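Local coordinates for hypoxanthine-guanine-xanthine phosphoribosyltransferase (Tritrichomonas foetus, PDB 1HGX), which catalyses the magnesium-dependent transfer of phosphoribosyl groups to hypoxanthine, guanine and xanthine, salvaging host purines for a parasite that cannot synthesise purine nucleotides de novo, at residues L89-I93 / E94-V98. Numbering follows the deposited sequence.
Sequences LKTNI and EGRHV
Arg96 N donates to Ile93 O at 3.0 Å, closing a type II beta turn across Glu94 and Gly95. The bond is fairly straight, with an N-H...O angle of 163°. Gly95 takes the positive phi (74°) of the third turn position. One residue earlier, Asn92 OD1 accepts from Glu94 N at 3.0 Å, with the donor lying above the amide's carbonyl plane. CG of Asn92 stands anti to its backbone N (chi1 173°), which carries OD1 forward to the turn. This bond links a side-chain oxygen to the main-chain N-H two residues on, an Asx turn. The Asn92 and Glu94 side chains run side by side.

The Arg96 chain is bent at chi2 and chi3, which brings its guanidinium beside Thr91 and the Asn92 carbonyl. A water bridges its NH1 and Asn92 O, 2.8 Å from each, in the guanidinium plane at its edge. NH2 is held by Asn39 O and by a salt bridge to Glu65. Thr91 CG2 meets Arg96 NH1 obliquely at 3.9 Å, while Thr91 OG1 is hydrogen-bonded to Asp67. On the buried side, Val98 CG2 packs on Ile93 CB at 3.7 Å. Ile93 also touches Leu118 of helix 109-119. The whole is a tight turn leading into strand 97-102, a parallel strand of the phosphoribosyltransferase core sheet.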
ATOM      1  N   LEU A  89       0.779  12.763   8.358  1.00 16.54           N
ATOM      2  CA  LEU A  89      -0.528  12.143   8.532  1.00 16.99           C
ATOM      3  C   LEU A  89      -1.679  13.070   8.174  1.00 17.58           C
ATOM      4  O   LEU A  89      -1.572  14.289   8.303  1.00 18.69           O
ATOM      5  CB  LEU A  89      -0.711  11.717   9.986  1.00 15.50           C
ATOM      6  CG  LEU A  89       0.282  10.743  10.624  1.00 17.08           C
ATOM      7  CD1 LEU A  89      -0.150  10.484  12.064  1.00 12.44           C
ATOM      8  CD2 LEU A  89       0.338   9.444   9.841  1.00 14.40           C
ATOM      9  N   LYS A  90      -2.779  12.478   7.726  1.00 16.28           N
ATOM     10  CA  LYS A  90      -3.980  13.234   7.397  1.00 18.49           C
ATOM     11  C   LYS A  90      -4.845  13.271   8.656  1.00 19.27           C
ATOM     12  O   LYS A  90      -5.547  14.246   8.926  1.00 20.21           O
ATOM     13  CB  LYS A  90      -4.739  12.553   6.253  1.00 18.48           C
ATOM     14  N   THR A  91      -4.730  12.216   9.454  1.00 18.69           N
ATOM     15  CA  THR A  91      -5.494  12.046  10.684  1.00 18.44           C
ATOM     16  C   THR A  91      -4.924  12.739  11.913  1.00 17.09           C
ATOM     17  O   THR A  91      -3.710  12.752  12.133  1.00 15.70           O
ATOM     18  CB  THR A  91      -5.613  10.547  11.018  1.00 16.24           C
ATOM     19  OG1 THR A  91      -6.023   9.841   9.841  1.00 19.43           O
ATOM     20  CG2 THR A  91      -6.631  10.312  12.128  1.00 18.09           C
ATOM     21  N   ASN A  92      -5.807  13.344  12.698  1.00 14.59           N
ATOM     22  CA  ASN A  92      -5.399  13.971  13.945  1.00 16.85           C
ATOM     23  C   ASN A  92      -5.412  12.769  14.884  1.00 13.79           C
ATOM     24  O   ASN A  92      -6.468  12.174  15.098  1.00 15.11           O
ATOM     25  CB  ASN A  92      -6.425  15.013  14.401  1.00 17.73           C
ATOM     26  CG  ASN A  92      -6.115  15.580  15.792  1.00 21.04           C
ATOM     27  OD1 ASN A  92      -5.207  15.114  16.483  1.00 18.36           O
ATOM     28  ND2 ASN A  92      -6.889  16.569  16.211  1.00 23.09           N
ATOM     29  N   ILE A  93      -4.245  12.381  15.399  1.00 11.77           N
ATOM     30  CA  ILE A  93      -4.162  11.213  16.278  1.00 12.83           C
ATOM     31  C   ILE A  93      -4.340  11.455  17.770  1.00 12.92           C
ATOM     32  O   ILE A  93      -4.169  10.540  18.580  1.00 14.78           O
ATOM     33  CB  ILE A  93      -2.867  10.383  16.033  1.00 12.98           C
ATOM     34  CG1 ILE A  93      -1.611  11.184  16.405  1.00 14.15           C
ATOM     35  CG2 ILE A  93      -2.825   9.916  14.583  1.00 11.18           C
ATOM     36  CD1 ILE A  93      -0.323  10.360  16.394  1.00 10.53           C
ATOM     37  N   GLU A  94      -4.691  12.676  18.145  1.00 14.89           N
ATOM     38  CA  GLU A  94      -4.907  12.997  19.549  1.00 16.01           C
ATOM     39  C   GLU A  94      -6.018  12.105  20.100  1.00 15.30           C
ATOM     40  O   GLU A  94      -7.116  12.058  19.546  1.00 15.73           O
ATOM     41  CB  GLU A  94      -5.319  14.459  19.677  1.00 20.34           C
ATOM     42  CG  GLU A  94      -5.607  14.907  21.086  1.00 26.27           C
ATOM     43  CD  GLU A  94      -6.118  16.339  21.154  1.00 32.57           C
ATOM     44  OE1 GLU A  94      -6.535  16.897  20.109  1.00 31.63           O
ATOM     45  OE2 GLU A  94      -6.113  16.900  22.271  1.00 41.66           O
ATOM     46  N   GLY A  95      -5.717  11.379  21.172  1.00 16.55           N
ATOM     47  CA  GLY A  95      -6.697  10.503  21.790  1.00 15.91           C
ATOM     48  C   GLY A  95      -7.012   9.209  21.048  1.00 18.22           C
ATOM     49  O   GLY A  95      -7.883   8.454  21.486  1.00 18.21           O
ATOM     50  N   ARG A  96      -6.298   8.931  19.957  1.00 11.83           N
ATOM     51  CA  ARG A  96      -6.533   7.717  19.177  1.00 11.53           C
ATOM     52  C   ARG A  96      -5.496   6.658  19.507  1.00 13.04           C
ATOM     53  O   ARG A  96      -4.412   6.982  19.986  1.00 11.97           O
ATOM     54  CB  ARG A  96      -6.429   8.032  17.689  1.00 10.13           C
ATOM     55  CG  ARG A  96      -7.431   9.062  17.185  1.00 10.65           C
ATOM     56  CD  ARG A  96      -8.830   8.485  17.112  1.00 16.12           C
ATOM     57  NE  ARG A  96      -8.898   7.314  16.240  1.00 18.16           N
ATOM     58  CZ  ARG A  96      -9.125   7.352  14.929  1.00 19.63           C
ATOM     59  NH1 ARG A  96      -9.297   8.516  14.321  1.00 19.15           N
ATOM     60  NH2 ARG A  96      -9.226   6.220  14.232  1.00 17.10           N
ATOM     61  N   HIS A  97      -5.837   5.392  19.287  1.00 14.19           N
ATOM     62  CA  HIS A  97      -4.895   4.293  19.509  1.00 13.36           C
ATOM     63  C   HIS A  97      -4.164   4.176  18.178  1.00 12.44           C
ATOM     64  O   HIS A  97      -4.795   4.022  17.136  1.00 12.46           O
ATOM     65  CB  HIS A  97      -5.631   2.998  19.893  1.00 12.76           C
ATOM     66  CG  HIS A  97      -6.302   3.075  21.233  1.00 14.08           C
ATOM     67  ND1 HIS A  97      -5.620   2.914  22.422  1.00 15.00           N
ATOM     68  CD2 HIS A  97      -7.583   3.363  21.573  1.00 12.18           C
ATOM     69  CE1 HIS A  97      -6.446   3.113  23.435  1.00 13.75           C
ATOM     70  NE2 HIS A  97      -7.644   3.383  22.945  1.00 12.42           N
ATOM     71  N   VAL A  98      -2.840   4.307  18.216  1.00 11.80           N
ATOM     72  CA  VAL A  98      -2.017   4.307  17.010  1.00  9.73           C
ATOM     73  C   VAL A  98      -0.995   3.189  16.933  1.00 10.11           C
ATOM     74  O   VAL A  98      -0.272   2.919  17.901  1.00 10.02           O
ATOM     75  CB  VAL A  98      -1.215   5.648  16.903  1.00 10.83           C
ATOM     76  CG1 VAL A  98      -0.331   5.671  15.664  1.00 10.57           C
ATOM     77  CG2 VAL A  98      -2.151   6.844  16.915  1.00 12.83           C
TER
HETATM   78  O   HOH W   1      -9.074  11.229  14.957  1.00 25.72           O